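Local coordinates for alpha,alpha-trehalose-phosphate synthase (UDP-forming) (Burkholderia multivorans, PDB 5UOF), which belongs to glycosyltransferase family 20 and has the two-domain GT-B architecture, each domain built round a largely parallel beta sheet, at residues A[296-301]-A[338-343]; A[93-98]-A[273-278]. All blocks are in the same frame, centred on the assembly; numbering follows the deposited sequence. Where two conformers were deposited one is given.

Contact 1: residues A[296-301]-A[338-343]; sequences GWQGRV and LDWTPI. With EDO (1,2-ethanediol), chain N.
The backbone of Gly-299 passes over one face of the Trp-340 indole: its CA stands 3.7 Å from the centroid of the six-membered ring and only 18° off the ring normal, a CH-pi contact over the face. The backbone N of Gly-299 covers the same face nearer the rim, 3.3 Å from Trp-340 CZ3, and CA of Gln-298 adds a contact of 3.7 Å to CH2 of Trp-340. A chi1 of -180° swings the indole away from its own backbone N and across to the 296-301 loop. On the opposite face CG of Pro-342 packs toward the rim, so the indole lies between the backbone at Gly-299 and the Pro-342 ring. At the ring edge NE1 of Trp-340 donates to O of Val-301 at 2.9 Å, but the N-H...O angle of 128° marks the bond as weak; Ser-302 OG is a second, also weak, partner. Thr-341 OG1 and O1 of a 1,2-ethanediol, probably from the crystallisation liquor, are hydrogen-bonded at 2.7 Å. One layer out, Gln-298 NE2 bonds to O of Leu-291, and Arg-265 NE hydrogen-bonds to O of Gly-299. The contact thus joins the loops leading into neighbouring parallel strands 301-306 and 343-346, beside helices 280-293 and 314-335.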
# COMPACT_ATOMS: atom_id res chain seq x y z
N GLY A 296 16.43 6.01 33.65
CA GLY A 296 16.05 7.04 34.61
C GLY A 296 14.59 7.41 34.55
O GLY A 296 14.06 7.96 35.52
N TRP A 297 13.92 7.11 33.44
CA TRP A 297 12.49 7.36 33.35
C TRP A 297 11.65 6.30 34.04
O TRP A 297 10.44 6.52 34.25
CB TRP A 297 12.06 7.50 31.88
CG TRP A 297 12.30 8.89 31.40
CD1 TRP A 297 13.19 9.30 30.45
CD2 TRP A 297 11.68 10.08 31.90
NE1 TRP A 297 13.15 10.67 30.31
CE2 TRP A 297 12.23 11.17 31.20
CE3 TRP A 297 10.70 10.33 32.87
CZ2 TRP A 297 11.85 12.50 31.44
CZ3 TRP A 297 10.32 11.64 33.12
CH2 TRP A 297 10.90 12.71 32.40
N GLN A 298 12.23 5.17 34.40
CA GLN A 298 11.48 4.13 35.09
C GLN A 298 11.01 4.62 36.44
O GLN A 298 11.80 5.14 37.24
CB GLN A 298 12.35 2.87 35.23
CG GLN A 298 12.53 2.15 33.89
CD GLN A 298 13.42 0.93 33.99
OE1 GLN A 298 13.41 0.22 35.00
NE2 GLN A 298 14.23 0.71 32.96
N GLY A 299 9.71 4.48 36.70
CA GLY A 299 9.10 5.00 37.91
C GLY A 299 8.83 6.49 37.90
O GLY A 299 8.37 7.02 38.92
N ARG A 300 9.11 7.18 36.80
CA ARG A 300 8.94 8.62 36.72
C ARG A 300 7.98 9.05 35.63
O ARG A 300 7.76 10.25 35.45
CB ARG A 300 10.30 9.30 36.51
CG ARG A 300 11.28 9.03 37.65
CD ARG A 300 12.49 9.95 37.57
NE ARG A 300 12.19 11.29 38.06
CZ ARG A 300 12.57 11.75 39.25
NH1 ARG A 300 12.25 12.99 39.61
NH2 ARG A 300 13.27 10.98 40.07
N VAL A 301 7.43 8.11 34.87
CA VAL A 301 6.46 8.40 33.82
C VAL A 301 5.55 7.19 33.69
O VAL A 301 5.97 6.06 33.94
CB VAL A 301 7.16 8.74 32.48
CG1 VAL A 301 8.04 7.58 32.02
CG2 VAL A 301 6.15 9.08 31.39
N LEU A 338 6.61 -1.85 43.00
CA LEU A 338 5.59 -1.90 44.03
C LEU A 338 4.54 -0.80 43.87
O LEU A 338 3.35 -1.04 44.11
CB LEU A 338 6.25 -1.77 45.40
CG LEU A 338 6.13 -2.95 46.34
CD1 LEU A 338 6.56 -2.50 47.71
CD2 LEU A 338 4.70 -3.48 46.35
N ASP A 339 4.95 0.40 43.49
CA ASP A 339 3.98 1.48 43.36
C ASP A 339 3.98 2.08 41.96
O ASP A 339 3.69 3.27 41.80
CB ASP A 339 4.22 2.56 44.42
CG ASP A 339 5.48 3.35 44.17
OD1 ASP A 339 6.36 2.86 43.43
OD2 ASP A 339 5.58 4.47 44.72
N TRP A 340 4.28 1.29 40.94
CA TRP A 340 4.31 1.83 39.58
C TRP A 340 3.82 0.79 38.59
O TRP A 340 4.44 -0.27 38.45
CB TRP A 340 5.72 2.29 39.21
CG TRP A 340 5.81 2.86 37.83
CD1 TRP A 340 4.99 3.81 37.27
CD2 TRP A 340 6.78 2.53 36.84
NE1 TRP A 340 5.42 4.09 35.99
CE2 TRP A 340 6.51 3.31 35.70
CE3 TRP A 340 7.86 1.63 36.80
CZ2 TRP A 340 7.28 3.24 34.54
CZ3 TRP A 340 8.63 1.56 35.65
CH2 TRP A 340 8.33 2.35 34.53
N THR A 341 2.72 1.12 37.90
CA THR A 341 2.25 0.40 36.71
C THR A 341 2.69 1.19 35.48
O THR A 341 2.18 2.29 35.25
CB THR A 341 0.72 0.24 36.74
OG1 THR A 341 0.34 -0.68 37.78
CG2 THR A 341 0.19 -0.28 35.40
N PRO A 342 3.67 0.70 34.70
CA PRO A 342 4.15 1.49 33.55
C PRO A 342 3.07 1.83 32.53
O PRO A 342 3.02 2.98 32.05
CB PRO A 342 5.23 0.58 32.94
CG PRO A 342 5.75 -0.21 34.11
CD PRO A 342 4.58 -0.41 35.04
N ILE A 343 2.23 0.87 32.16
CA ILE A 343 1.19 1.08 31.15
C ILE A 343 -0.16 0.79 31.80
O ILE A 343 -0.45 -0.35 32.17
CB ILE A 343 1.38 0.20 29.91
CG1 ILE A 343 2.69 0.55 29.20
CG2 ILE A 343 0.21 0.42 28.93
CD1 ILE A 343 2.93 -0.29 27.93
C1 EDO N . 1.09 0.36 41.20
O1 EDO N . 1.05 -0.79 40.35
C2 EDO N . -0.18 0.44 42.03
O2 EDO N . -1.31 0.42 41.14

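Contact 2: residues A[93-98]-A[273-278]; sequences TLWPVF and RLDYSK
Trp-95, on helix 89-98, points its indole at Asp-275 and Ser-277 in the loop after strand 266-271, bringing together the two halves of the GT-B fold. From CB, the bond to CG lies anti to the backbone N (chi1 -172°), carrying the ring off the helix toward the loop. The benzo end does the touching. CZ2 of Trp-95 meets the carboxylate carbon, 3.5 Å from CG of Asp-275, while CH2 of the same ring lies 3.4 Å from OD1 of Asp-275 and 3.9 Å from CB of Ser-277. OD1 sits at the ring edge and in its plane, with the carboxylate turned 70° to the indole; no hydrogen bond crosses between the segments. The loop fixes its own acid. Residues 275-278 form a type I turn, and Asp-275 OD1 accepts from the backbone N of Ser-277, closing an Asx turn. His-99 stacks with the indole. Lys-278 forms a salt bridge with Asp-372. Arg-273 NH1 reaches the anti lone pair of Asp-275 OD2 at 2.8 Å, as a salt bridge. The other oxygen, OD1, is met on its syn side by Ser-277 OG, which donates at 2.6 Å, 17° out of the carboxylate plane.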
# COMPACT_ATOMS: atom_id res chain seq x y z
N THR A 93 -13.47 -4.59 2.85
CA THR A 93 -12.63 -4.31 1.68
C THR A 93 -12.21 -2.85 1.61
O THR A 93 -11.01 -2.57 1.56
CB THR A 93 -13.37 -4.70 0.38
OG1 THR A 93 -13.81 -6.05 0.44
CG2 THR A 93 -12.45 -4.54 -0.83
N LEU A 94 -13.16 -1.92 1.59
CA LEU A 94 -12.83 -0.50 1.42
C LEU A 94 -11.97 0.01 2.57
O LEU A 94 -10.86 0.53 2.36
CB LEU A 94 -14.10 0.34 1.33
CG LEU A 94 -14.86 0.32 0.02
CD1 LEU A 94 -15.95 1.37 0.03
CD2 LEU A 94 -13.88 0.54 -1.13
N TRP A 95 -12.47 -0.13 3.79
CA TRP A 95 -11.75 0.41 4.94
C TRP A 95 -10.31 -0.09 5.02
O TRP A 95 -9.40 0.74 5.12
CB TRP A 95 -12.51 0.13 6.24
CG TRP A 95 -11.90 0.82 7.42
CD1 TRP A 95 -12.24 2.05 7.92
CD2 TRP A 95 -10.82 0.34 8.22
NE1 TRP A 95 -11.43 2.36 8.99
CE2 TRP A 95 -10.55 1.33 9.20
CE3 TRP A 95 -10.04 -0.82 8.22
CZ2 TRP A 95 -9.56 1.18 10.16
CZ3 TRP A 95 -9.05 -0.97 9.17
CH2 TRP A 95 -8.82 0.04 10.13
N PRO A 96 -10.02 -1.40 4.96
CA PRO A 96 -8.60 -1.79 5.09
C PRO A 96 -7.74 -1.30 3.94
O PRO A 96 -6.60 -0.87 4.18
CB PRO A 96 -8.65 -3.32 5.17
CG PRO A 96 -9.98 -3.71 4.58
CD PRO A 96 -10.90 -2.59 4.99
N VAL A 97 -8.23 -1.33 2.69
CA VAL A 97 -7.39 -0.89 1.58
C VAL A 97 -7.12 0.61 1.68
O VAL A 97 -5.99 1.06 1.46
CB VAL A 97 -8.02 -1.26 0.23
CG1 VAL A 97 -7.22 -0.58 -0.90
CG2 VAL A 97 -8.02 -2.78 0.03
N PHE A 98 -8.15 1.40 2.01
CA PHE A 98 -7.95 2.84 2.11
C PHE A 98 -7.04 3.21 3.28
O PHE A 98 -6.47 4.31 3.28
CB PHE A 98 -9.28 3.57 2.27
CG PHE A 98 -10.09 3.70 0.99
CD1 PHE A 98 -10.10 2.69 0.03
CD2 PHE A 98 -10.87 4.83 0.78
CE1 PHE A 98 -10.88 2.82 -1.13
CE2 PHE A 98 -11.63 4.97 -0.37
CZ PHE A 98 -11.65 3.95 -1.33
N ARG A 273 -9.55 4.11 19.36
CA ARG A 273 -10.36 2.93 19.15
C ARG A 273 -9.46 1.79 18.65
O ARG A 273 -8.38 2.01 18.10
CB ARG A 273 -11.49 3.21 18.16
CG ARG A 273 -11.05 3.32 16.72
CD ARG A 273 -12.21 3.67 15.81
NE ARG A 273 -13.27 2.66 15.86
CZ ARG A 273 -13.34 1.61 15.04
NH1 ARG A 273 -12.41 1.44 14.11
NH2 ARG A 273 -14.34 0.75 15.14
N LEU A 274 -9.90 0.56 18.89
CA LEU A 274 -9.09 -0.60 18.51
C LEU A 274 -9.38 -0.95 17.06
O LEU A 274 -10.42 -1.53 16.75
CB LEU A 274 -9.38 -1.78 19.43
CG LEU A 274 -9.11 -1.59 20.92
CD1 LEU A 274 -9.19 -2.94 21.64
CD2 LEU A 274 -7.75 -0.92 21.18
N ASP A 275 -8.46 -0.60 16.16
CA ASP A 275 -8.50 -1.15 14.81
C ASP A 275 -7.07 -1.26 14.31
O ASP A 275 -6.13 -0.76 14.94
CB ASP A 275 -9.41 -0.35 13.86
CG ASP A 275 -8.92 1.07 13.61
OD1 ASP A 275 -7.77 1.24 13.18
OD2 ASP A 275 -9.71 2.02 13.83
N TYR A 276 -6.91 -1.94 13.17
CA TYR A 276 -5.57 -2.27 12.70
C TYR A 276 -4.83 -1.09 12.09
O TYR A 276 -3.65 -1.24 11.76
CB TYR A 276 -5.63 -3.43 11.71
CG TYR A 276 -5.74 -4.75 12.43
CD1 TYR A 276 -4.74 -5.15 13.32
CD2 TYR A 276 -6.84 -5.57 12.26
CE1 TYR A 276 -4.83 -6.35 14.01
CE2 TYR A 276 -6.94 -6.79 12.95
CZ TYR A 276 -5.92 -7.16 13.82
OH TYR A 276 -5.99 -8.35 14.51
N SER A 277 -5.46 0.08 11.95
CA SER A 277 -4.72 1.24 11.50
C SER A 277 -3.98 1.95 12.63
O SER A 277 -3.19 2.86 12.35
CB SER A 277 -5.66 2.25 10.82
OG SER A 277 -6.44 2.93 11.79
N LYS A 278 -4.20 1.57 13.88
CA LYS A 278 -3.71 2.37 15.00
C LYS A 278 -2.29 2.03 15.42
O LYS A 278 -1.63 2.87 16.05
CB LYS A 278 -4.65 2.21 16.20
CG LYS A 278 -6.08 2.67 15.91
CD LYS A 278 -6.07 4.10 15.43
CE LYS A 278 -7.49 4.66 15.35
NZ LYS A 278 -7.42 6.06 14.88

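In the fold
Contact 2 lies about 12 Å from the centre of the chain and contact 1 about 33 Å (centre to centre), so contact 2 is central and contact 1 peripheral, although each is only partly buried. They do not touch, their nearest atoms being about 11 Å apart. They sit at opposite ends of the six-stranded parallel sheet: contact 1 pairs loops entering two strands, whereas contact 2 joins the loop leaving strand 266-271 to a helix of the other half. Helix 280-293 runs between them. A tryptophan carries each. In contact 1 face packing and one weak hydrogen bond cross between segments; in contact 2 only ring-edge and oblique contacts cross, and the hydrogen bonds and salt bridge of Asp-275 stay within its own loop.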